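Local coordinates for protein AimR transcriptional regulator (Bacillus phage phi3T, PDB 5ZVV) that activates transcription of the phage aimX locus as a homodimer and is turned into an inactive monomer by the arbitrium peptide, thereby steering the lysis-lysogeny decision, at residues N37-E40 with K41-E44; E127-L130 with N131-I134; R297-Y300 with Y301-G305. One frame throughout, in Å; residues are numbered along the deposited sequence.

Contact 1. Residues N37-E40 with K41-E44; sequences NTPE and KEME
E42 folds back over P39, and its side chain can be traced atom by atom along the turn that joins them. CB sits 3.7 Å from P39 O, and it also meets the methyl of T38, CG2 lying 4.0 Å from E42 CB. Beyond CB the chain leaves beside its own backbone N, with CG anti to the carbonyl carbon (chi1 -58°), and then runs out extended (chi2 160°), a course that carries it back along the turn to the pyrrolidine ring. There CD lies 3.5 Å from P39 CG. The carboxylate reaches across the ring carbons, OE2 coming to 3.2 Å from P39 CG and OE1 to 3.6 Å from P39 CD, a snug van der Waals fit between an acidic group and a proline.

What brings the two residues together is a short 3-10 turn, recognisable from its i to i+3 bonds: E42 N donates to P39 O at 2.9 Å, and M43 N donates to E40 O over a longer 3.3 Å. On leaving the turn, selenomethionine M43, bent at chi2 and chi3, crosses T38 at about a right angle and rests SE 3.8 Å from T38 CB. T38 OG1 is itself bound to F35 O, at the end of helix 29-36.

The turn thus lies in the loop between helix 29-36 and helix 47-56. Its E40 forms a salt bridge with K1, K41 NZ is hydrogen-bonded to E71 O, and both E40 and M43 pack on Y68 of helix 61-69.

Contact 2. Residues E127-L130 with N131-I134; sequences EISL and NDAI
S129 caps the start of helix 130-139 and supplies two acceptors to the residues that follow. Its OG, anti to the backbone N (chi1 169°) and beside the carbonyl carbon, takes a weak, bent bond from N131 N at 3.3 Å. Its carbonyl is engaged more firmly: A133 N donates to S129 O at 2.7 Å. Both this bond and the next, I134 N donating to L130 O at 2.9 Å, are i to i+4 bonds of the helix.

D132 turns back toward the cap, and its carboxylate reaches S129 CB, OD2 lying 3.6 Å away. The bond that would complete a capping box is not made; D132 OD1 instead forms a salt bridge with R135, three residues on, and its negative charge near the helix N terminus probably interacts favourably with the helix dipole.

Apolar contacts flank these bonds. I128 and A133, the residue before the cap and the fourth after it, meet as a hydrophobic staple, CG2 of I128 being 4.3 Å from CB of A133. I128 CG1 also presses on D132 CB at 3.5 Å, and L130 CD2 touches I134 CD1 at 3.8 Å.

Around this helix start, I128 and A133 rest on L123 of helix 108-124, while L130 packs on A158 and Y159 of helix 145-161. N131 packs on I134 of the second subunit, and I134 on N131 of that chain, within the interface of the active dimer.

Contact 3. Residues R297-Y300 with Y301-G305; sequences RAFY and YINQG
R297 lays its aliphatic chain over one face of the Y301 ring, CG standing 4.3 Å from the ring centroid and 26° off the normal, a CH-pi contact. The arginine is extended from CG to NE, and CG leaves anti to the backbone N (chi1 179°), which keeps it alongside the tyrosine, both pointing the same way. Its far end then grips the phenol side-on: NE donates to Y301 OH at 3.0 Å and NH2 donates to the same oxygen at 2.9 Å. The hydroxyl lies in the guanidinium plane, although that plane and the ring are turned 62° apart. Two bonds to one oxygen hold the guanidinium turned with its edge to the hydroxyl.

This i to i+4 pair lies along one side of helix 291-304. AimR belongs to the tetratricopeptide-repeat clan, whose helices pack side by side, and here the helix lies between others that cover its faces. Y301 lies against E309 and A310 of helix 307-318, and R297 also meets Y286 in a loop.

Three residues along, Q304 likewise lays its CG over a ring face, that of Y300, 4.2 Å from the centroid and displaced toward the rim. The chain bends at chi2, and OE1 comes to lie 2.8 Å from Y300 OH. The two tyrosines also touch each other, Y300 CD2 to Y301 CD1 at 4.0 Å. F299 CE1 approaches N303 OD1 at 3.8 Å, while the amide's ND2 is bound to N275 O of helix 260-277. G305, with its positive phi, is the first residue to leave helical angles and forms a Schellman motif, its N binding I302 O at 3.2 Å.

In the fold
Followed from the N terminus, the three contacts come in series, and none encloses or crosses another. Each is local, joining residues a turn apart, and closes no large loop. Contact 1 is a turn in the loop after helix 29-36, bound to K1 and to helix 61-69. Contact 2 starts helix 130-139 and reaches the second subunit, the one of the three that does so. Contact 3 ends helix 291-304 among the helices from 260-277 to 324-338. Centres of contacts 1 and 2 are about 36 Å apart, those of 2 and 3 about 42 Å, and those of 1 and 3, on opposite sides of the chain's centre, about 56 Å.

Contact 1. Residues N37-E40 with K41-E44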
ATOM      1  N   ASN A  37      10.135 -43.199 -21.574  1.00 32.97           N
ATOM      2  CA  ASN A  37       9.607 -43.363 -22.922  1.00 35.58           C
ATOM      3  C   ASN A  37       8.086 -43.384 -22.969  1.00 35.98           C
ATOM      4  O   ASN A  37       7.515 -43.755 -24.001  1.00 36.81           O
ATOM      5  CB  ASN A  37      10.173 -44.630 -23.572  1.00 35.15           C
ATOM      6  CG  ASN A  37      11.572 -44.422 -24.127  1.00 39.91           C
ATOM      7  OD1 ASN A  37      11.744 -43.947 -25.252  1.00 39.60           O
ATOM      8  ND2 ASN A  37      12.581 -44.773 -23.337  1.00 33.75           N
ATOM      9  N   THR A  38       7.423 -42.996 -21.886  1.00 33.70           N
ATOM     10  CA  THR A  38       5.974 -42.873 -21.906  1.00 30.54           C
ATOM     11  C   THR A  38       5.572 -41.831 -22.944  1.00 33.16           C
ATOM     12  O   THR A  38       6.167 -40.744 -22.983  1.00 34.49           O
ATOM     13  CB  THR A  38       5.453 -42.468 -20.527  1.00 33.89           C
ATOM     14  OG1 THR A  38       5.961 -43.369 -19.533  1.00 33.93           O
ATOM     15  CG2 THR A  38       3.931 -42.494 -20.503  1.00 31.54           C
ATOM     16  N   PRO A  39       4.608 -42.128 -23.815  1.00 37.18           N
ATOM     17  CA  PRO A  39       4.120 -41.106 -24.752  1.00 35.22           C
ATOM     18  C   PRO A  39       3.690 -39.847 -24.011  1.00 33.54           C
ATOM     19  O   PRO A  39       3.186 -39.909 -22.886  1.00 34.85           O
ATOM     20  CB  PRO A  39       2.938 -41.794 -25.440  1.00 39.05           C
ATOM     21  CG  PRO A  39       3.267 -43.252 -25.360  1.00 42.77           C
ATOM     22  CD  PRO A  39       3.986 -43.442 -24.052  1.00 36.87           C
ATOM     23  N   GLU A  40       3.913 -38.694 -24.649  1.00 29.64           N
ATOM     24  CA  GLU A  40       3.687 -37.420 -23.974  1.00 31.05           C
ATOM     25  C   GLU A  40       2.243 -37.280 -23.510  1.00 32.65           C
ATOM     26  O   GLU A  40       1.984 -36.803 -22.397  1.00 35.44           O
ATOM     27  CB  GLU A  40       4.067 -36.260 -24.895  1.00 29.45           C
ATOM     28  CG  GLU A  40       5.554 -36.145 -25.185  1.00 35.64           C
ATOM     29  CD  GLU A  40       5.978 -36.902 -26.429  1.00 36.88           C
ATOM     30  OE1 GLU A  40       5.218 -37.778 -26.893  1.00 36.32           O
ATOM     31  OE2 GLU A  40       7.077 -36.614 -26.947  1.00 46.35           O
ATOM     32  N   LYS A  41       1.290 -37.707 -24.339  1.00 33.93           N
ATOM     33  CA  LYS A  41      -0.120 -37.600 -23.980  1.00 38.68           C
ATOM     34  C   LYS A  41      -0.498 -38.489 -22.802  1.00 38.28           C
ATOM     35  O   LYS A  41      -1.537 -38.255 -22.177  1.00 39.06           O
ATOM     36  CB  LYS A  41      -0.997 -37.944 -25.186  1.00 36.44           C
ATOM     37  CG  LYS A  41      -0.858 -36.986 -26.361  1.00 38.16           C
ATOM     38  CD  LYS A  41      -1.432 -35.614 -26.030  1.00 42.58           C
ATOM     39  CE  LYS A  41      -1.469 -34.706 -27.257  1.00 46.06           C
ATOM     40  NZ  LYS A  41      -0.109 -34.397 -27.781  1.00 36.70           N
ATOM     41  N   GLU A  42       0.313 -39.496 -22.483  1.00 35.50           N
ATOM     42  CA  GLU A  42       0.002 -40.442 -21.419  1.00 42.84           C
ATOM     43  C   GLU A  42       0.783 -40.185 -20.141  1.00 38.28           C
ATOM     44  O   GLU A  42       0.633 -40.943 -19.177  1.00 42.12           O
ATOM     45  CB  GLU A  42       0.261 -41.873 -21.897  1.00 45.78           C
ATOM     46  CG  GLU A  42      -0.523 -42.250 -23.135  1.00 48.50           C
ATOM     47  CD  GLU A  42       0.081 -43.431 -23.859  1.00 51.43           C
ATOM     48  OE1 GLU A  42       0.614 -44.337 -23.184  1.00 51.96           O
ATOM     49  OE2 GLU A  42       0.034 -43.443 -25.105  1.00 56.18           O
HETATM   50  N   MSE A  43       1.612 -39.148 -20.109  1.00 41.13           N
HETATM   51  CA  MSE A  43       2.352 -38.815 -18.901  1.00 39.17           C
HETATM   52  C   MSE A  43       1.409 -38.318 -17.817  1.00 44.01           C
HETATM   53  O   MSE A  43       0.521 -37.510 -18.075  1.00 46.48           O
HETATM   54  CB  MSE A  43       3.423 -37.768 -19.200  1.00 38.07           C
HETATM   55  CG  MSE A  43       4.719 -38.372 -19.684  1.00 39.10           C
HETATM   56 SE   MSE A  43       5.577 -39.398 -18.267  1.00 55.58          SE
HETATM   57  CE  MSE A  43       6.386 -37.926 -17.284  1.00 35.21           C
ATOM     58  N   GLU A  44       1.607 -38.809 -16.597  1.00 37.85           N
ATOM     59  CA  GLU A  44       0.716 -38.455 -15.502  1.00 46.43           C
ATOM     60  C   GLU A  44       1.273 -37.327 -14.642  1.00 45.73           C
ATOM     61  O   GLU A  44       0.516 -36.453 -14.205  1.00 44.67           O
ATOM     62  CB  GLU A  44       0.440 -39.695 -14.644  1.00 45.01           C
ATOM     63  CG  GLU A  44      -0.605 -39.501 -13.557  1.00 57.34           C
ATOM     64  CD  GLU A  44      -1.082 -40.818 -12.973  1.00 55.12           C
ATOM     65  OE1 GLU A  44      -0.984 -41.849 -13.672  1.00 54.93           O
ATOM     66  OE2 GLU A  44      -1.550 -40.825 -11.815  1.00 58.43           O
TER

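Contact 2. Residues E127-L130 with N131-I134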
ATOM      1  N   GLU A 127      -0.275  -5.221 -19.187  1.00 37.73           N
ATOM      2  CA  GLU A 127      -1.347  -5.146 -20.168  1.00 37.63           C
ATOM      3  C   GLU A 127      -2.724  -5.172 -19.525  1.00 38.92           C
ATOM      4  O   GLU A 127      -3.730  -5.077 -20.235  1.00 40.63           O
ATOM      5  CB  GLU A 127      -1.221  -6.291 -21.179  1.00 36.89           C
ATOM      6  CG  GLU A 127       0.026  -6.212 -22.047  1.00 34.30           C
ATOM      7  CD  GLU A 127       0.221  -7.446 -22.907  1.00 38.43           C
ATOM      8  OE1 GLU A 127      -0.449  -8.467 -22.643  1.00 42.89           O
ATOM      9  OE2 GLU A 127       1.045  -7.396 -23.846  1.00 37.09           O
ATOM     10  N   ILE A 128      -2.791  -5.302 -18.202  1.00 41.56           N
ATOM     11  CA  ILE A 128      -4.045  -5.276 -17.464  1.00 34.78           C
ATOM     12  C   ILE A 128      -3.801  -4.544 -16.153  1.00 38.30           C
ATOM     13  O   ILE A 128      -2.679  -4.510 -15.639  1.00 36.80           O
ATOM     14  CB  ILE A 128      -4.601  -6.698 -17.216  1.00 41.39           C
ATOM     15  CG1 ILE A 128      -6.067  -6.644 -16.780  1.00 37.41           C
ATOM     16  CG2 ILE A 128      -3.763  -7.433 -16.178  1.00 34.95           C
ATOM     17  CD1 ILE A 128      -6.648  -7.996 -16.428  1.00 41.06           C
ATOM     18  N   SER A 129      -4.856  -3.930 -15.627  1.00 39.99           N
ATOM     19  CA  SER A 129      -4.764  -3.292 -14.326  1.00 40.45           C
ATOM     20  C   SER A 129      -4.759  -4.345 -13.220  1.00 38.63           C
ATOM     21  O   SER A 129      -5.224  -5.474 -13.394  1.00 40.16           O
ATOM     22  CB  SER A 129      -5.924  -2.318 -14.123  1.00 39.73           C
ATOM     23  OG  SER A 129      -5.983  -1.874 -12.778  1.00 50.48           O
ATOM     24  N   LEU A 130      -4.214  -3.959 -12.067  1.00 35.72           N
ATOM     25  CA  LEU A 130      -4.200  -4.860 -10.919  1.00 40.18           C
ATOM     26  C   LEU A 130      -5.617  -5.136 -10.430  1.00 42.32           C
ATOM     27  O   LEU A 130      -5.986  -6.289 -10.168  1.00 39.88           O
ATOM     28  CB  LEU A 130      -3.340  -4.264  -9.806  1.00 37.02           C
ATOM     29  CG  LEU A 130      -2.986  -5.165  -8.627  1.00 39.95           C
ATOM     30  CD1 LEU A 130      -1.560  -4.892  -8.186  1.00 39.03           C
ATOM     31  CD2 LEU A 130      -3.951  -4.947  -7.473  1.00 42.55           C
ATOM     32  N   ASN A 131      -6.431  -4.086 -10.307  1.00 45.52           N
ATOM     33  CA  ASN A 131      -7.829  -4.280  -9.944  1.00 44.89           C
ATOM     34  C   ASN A 131      -8.591  -5.000 -11.049  1.00 47.06           C
ATOM     35  O   ASN A 131      -9.491  -5.796 -10.759  1.00 39.66           O
ATOM     36  CB  ASN A 131      -8.484  -2.934  -9.624  1.00 46.74           C
ATOM     37  CG  ASN A 131      -7.948  -2.318  -8.348  1.00 51.29           C
ATOM     38  OD1 ASN A 131      -6.870  -2.679  -7.874  1.00 48.74           O
ATOM     39  ND2 ASN A 131      -8.706  -1.386  -7.780  1.00 53.48           N
ATOM     40  N   ASP A 132      -8.248  -4.732 -12.314  1.00 43.37           N
ATOM     41  CA  ASP A 132      -8.831  -5.492 -13.415  1.00 38.59           C
ATOM     42  C   ASP A 132      -8.448  -6.962 -13.328  1.00 38.46           C
ATOM     43  O   ASP A 132      -9.236  -7.840 -13.696  1.00 36.66           O
ATOM     44  CB  ASP A 132      -8.387  -4.909 -14.757  1.00 41.97           C
ATOM     45  CG  ASP A 132      -9.117  -3.631 -15.110  1.00 49.17           C
ATOM     46  OD1 ASP A 132     -10.030  -3.236 -14.357  1.00 50.70           O
ATOM     47  OD2 ASP A 132      -8.775  -3.025 -16.149  1.00 54.39           O
ATOM     48  N   ALA A 133      -7.233  -7.248 -12.854  1.00 35.61           N
ATOM     49  CA  ALA A 133      -6.831  -8.635 -12.645  1.00 37.34           C
ATOM     50  C   ALA A 133      -7.592  -9.263 -11.486  1.00 36.47           C
ATOM     51  O   ALA A 133      -7.890 -10.461 -11.519  1.00 30.99           O
ATOM     52  CB  ALA A 133      -5.324  -8.718 -12.401  1.00 34.72           C
ATOM     53  N   ILE A 134      -7.916  -8.474 -10.460  1.00 34.20           N
ATOM     54  CA  ILE A 134      -8.711  -8.993  -9.353  1.00 36.87           C
ATOM     55  C   ILE A 134     -10.133  -9.305  -9.815  1.00 35.94           C
ATOM     56  O   ILE A 134     -10.691 -10.360  -9.485  1.00 33.40           O
ATOM     57  CB  ILE A 134      -8.691  -7.998  -8.179  1.00 39.50           C
ATOM     58  CG1 ILE A 134      -7.257  -7.808  -7.674  1.00 35.74           C
ATOM     59  CG2 ILE A 134      -9.601  -8.473  -7.054  1.00 38.22           C
ATOM     60  CD1 ILE A 134      -7.125  -6.796  -6.559  1.00 38.66           C
TER

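Contact 3. Residues R297-Y300 with Y301-G305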
ATOM      1  N   ARG A 297      29.563   1.903 -13.394  1.00 19.46           N
ATOM      2  CA  ARG A 297      30.768   2.315 -14.108  1.00 20.74           C
ATOM      3  C   ARG A 297      31.259   3.673 -13.619  1.00 22.13           C
ATOM      4  O   ARG A 297      32.469   3.882 -13.457  1.00 20.61           O
ATOM      5  CB  ARG A 297      30.491   2.343 -15.612  1.00 22.13           C
ATOM      6  CG  ARG A 297      31.664   2.773 -16.472  1.00 23.72           C
ATOM      7  CD  ARG A 297      31.290   2.741 -17.944  1.00 25.55           C
ATOM      8  NE  ARG A 297      32.378   3.216 -18.790  1.00 33.68           N
ATOM      9  CZ  ARG A 297      32.294   3.360 -20.108  1.00 31.31           C
ATOM     10  NH1 ARG A 297      31.164   3.066 -20.742  1.00 30.48           N
ATOM     11  NH2 ARG A 297      33.339   3.801 -20.793  1.00 31.07           N
ATOM     12  N   ALA A 298      30.337   4.607 -13.374  1.00 21.97           N
ATOM     13  CA  ALA A 298      30.731   5.900 -12.824  1.00 23.28           C
ATOM     14  C   ALA A 298      31.297   5.745 -11.417  1.00 24.38           C
ATOM     15  O   ALA A 298      32.247   6.439 -11.042  1.00 23.23           O
ATOM     16  CB  ALA A 298      29.540   6.859 -12.828  1.00 20.49           C
ATOM     17  N   PHE A 299      30.720   4.842 -10.624  1.00 20.97           N
ATOM     18  CA  PHE A 299      31.273   4.512  -9.313  1.00 21.02           C
ATOM     19  C   PHE A 299      32.726   4.062  -9.437  1.00 23.84           C
ATOM     20  O   PHE A 299      33.615   4.573  -8.742  1.00 22.74           O
ATOM     21  CB  PHE A 299      30.407   3.423  -8.672  1.00 22.93           C
ATOM     22  CG  PHE A 299      30.607   3.246  -7.186  1.00 20.73           C
ATOM     23  CD1 PHE A 299      31.523   4.011  -6.482  1.00 22.02           C
ATOM     24  CD2 PHE A 299      29.868   2.295  -6.499  1.00 18.13           C
ATOM     25  CE1 PHE A 299      31.697   3.830  -5.117  1.00 22.61           C
ATOM     26  CE2 PHE A 299      30.036   2.110  -5.134  1.00 24.05           C
ATOM     27  CZ  PHE A 299      30.953   2.879  -4.444  1.00 22.91           C
ATOM     28  N   TYR A 300      32.983   3.106 -10.337  1.00 21.84           N
ATOM     29  CA  TYR A 300      34.342   2.621 -10.565  1.00 22.31           C
ATOM     30  C   TYR A 300      35.277   3.753 -10.977  1.00 23.10           C
ATOM     31  O   TYR A 300      36.402   3.857 -10.469  1.00 20.32           O
ATOM     32  CB  TYR A 300      34.311   1.522 -11.627  1.00 22.89           C
ATOM     33  CG  TYR A 300      35.664   1.057 -12.110  1.00 25.53           C
ATOM     34  CD1 TYR A 300      36.447   0.212 -11.334  1.00 28.94           C
ATOM     35  CD2 TYR A 300      36.146   1.442 -13.356  1.00 25.02           C
ATOM     36  CE1 TYR A 300      37.679  -0.224 -11.777  1.00 23.65           C
ATOM     37  CE2 TYR A 300      37.376   1.011 -13.808  1.00 25.92           C
ATOM     38  CZ  TYR A 300      38.139   0.177 -13.015  1.00 31.68           C
ATOM     39  OH  TYR A 300      39.369  -0.257 -13.460  1.00 35.77           O
ATOM     40  N   TYR A 301      34.825   4.617 -11.892  1.00 19.66           N
ATOM     41  CA  TYR A 301      35.632   5.768 -12.284  1.00 25.66           C
ATOM     42  C   TYR A 301      35.944   6.662 -11.088  1.00 26.49           C
ATOM     43  O   TYR A 301      37.082   7.120 -10.928  1.00 27.13           O
ATOM     44  CB  TYR A 301      34.914   6.566 -13.373  1.00 22.62           C
ATOM     45  CG  TYR A 301      34.985   5.948 -14.751  1.00 25.62           C
ATOM     46  CD1 TYR A 301      35.967   5.019 -15.072  1.00 24.08           C
ATOM     47  CD2 TYR A 301      34.072   6.303 -15.735  1.00 22.77           C
ATOM     48  CE1 TYR A 301      36.035   4.459 -16.334  1.00 24.63           C
ATOM     49  CE2 TYR A 301      34.130   5.749 -16.997  1.00 23.73           C
ATOM     50  CZ  TYR A 301      35.113   4.829 -17.295  1.00 28.27           C
ATOM     51  OH  TYR A 301      35.171   4.278 -18.558  1.00 30.36           O
ATOM     52  N   ILE A 302      34.944   6.916 -10.238  1.00 20.87           N
ATOM     53  CA  ILE A 302      35.150   7.740  -9.048  1.00 22.53           C
ATOM     54  C   ILE A 302      36.230   7.133  -8.167  1.00 25.03           C
ATOM     55  O   ILE A 302      37.118   7.834  -7.664  1.00 23.21           O
ATOM     56  CB  ILE A 302      33.830   7.907  -8.274  1.00 25.88           C
ATOM     57  CG1 ILE A 302      32.849   8.785  -9.050  1.00 22.47           C
ATOM     58  CG2 ILE A 302      34.092   8.480  -6.889  1.00 22.73           C
ATOM     59  CD1 ILE A 302      31.440   8.742  -8.495  1.00 25.99           C
ATOM     60  N   ASN A 303      36.168   5.816  -7.958  1.00 19.91           N
ATOM     61  CA  ASN A 303      37.184   5.164  -7.141  1.00 20.73           C
ATOM     62  C   ASN A 303      38.567   5.286  -7.770  1.00 29.66           C
ATOM     63  O   ASN A 303      39.559   5.499  -7.063  1.00 27.15           O
ATOM     64  CB  ASN A 303      36.821   3.698  -6.916  1.00 27.57           C
ATOM     65  CG  ASN A 303      35.724   3.527  -5.884  1.00 26.63           C
ATOM     66  OD1 ASN A 303      35.431   4.445  -5.119  1.00 27.52           O
ATOM     67  ND2 ASN A 303      35.118   2.348  -5.854  1.00 28.79           N
ATOM     68  N   GLN A 304      38.656   5.165  -9.095  1.00 28.42           N
ATOM     69  CA  GLN A 304      39.951   5.265  -9.758  1.00 27.28           C
ATOM     70  C   GLN A 304      40.387   6.703 -10.023  1.00 29.24           C
ATOM     71  O   GLN A 304      41.445   6.909 -10.627  1.00 28.09           O
ATOM     72  CB  GLN A 304      39.933   4.481 -11.071  1.00 26.50           C
ATOM     73  CG  GLN A 304      39.981   2.975 -10.878  1.00 33.83           C
ATOM     74  CD  GLN A 304      40.795   2.279 -11.951  1.00 50.35           C
ATOM     75  OE1 GLN A 304      40.433   2.290 -13.129  1.00 51.04           O
ATOM     76  NE2 GLN A 304      41.911   1.675 -11.550  1.00 47.55           N
ATOM     77  N   GLY A 305      39.614   7.697  -9.589  1.00 27.87           N
ATOM     78  CA  GLY A 305      39.991   9.083  -9.760  1.00 27.04           C
ATOM     79  C   GLY A 305      39.680   9.679 -11.115  1.00 29.82           C
ATOM     80  O   GLY A 305      40.034  10.841 -11.356  1.00 28.00           O
TER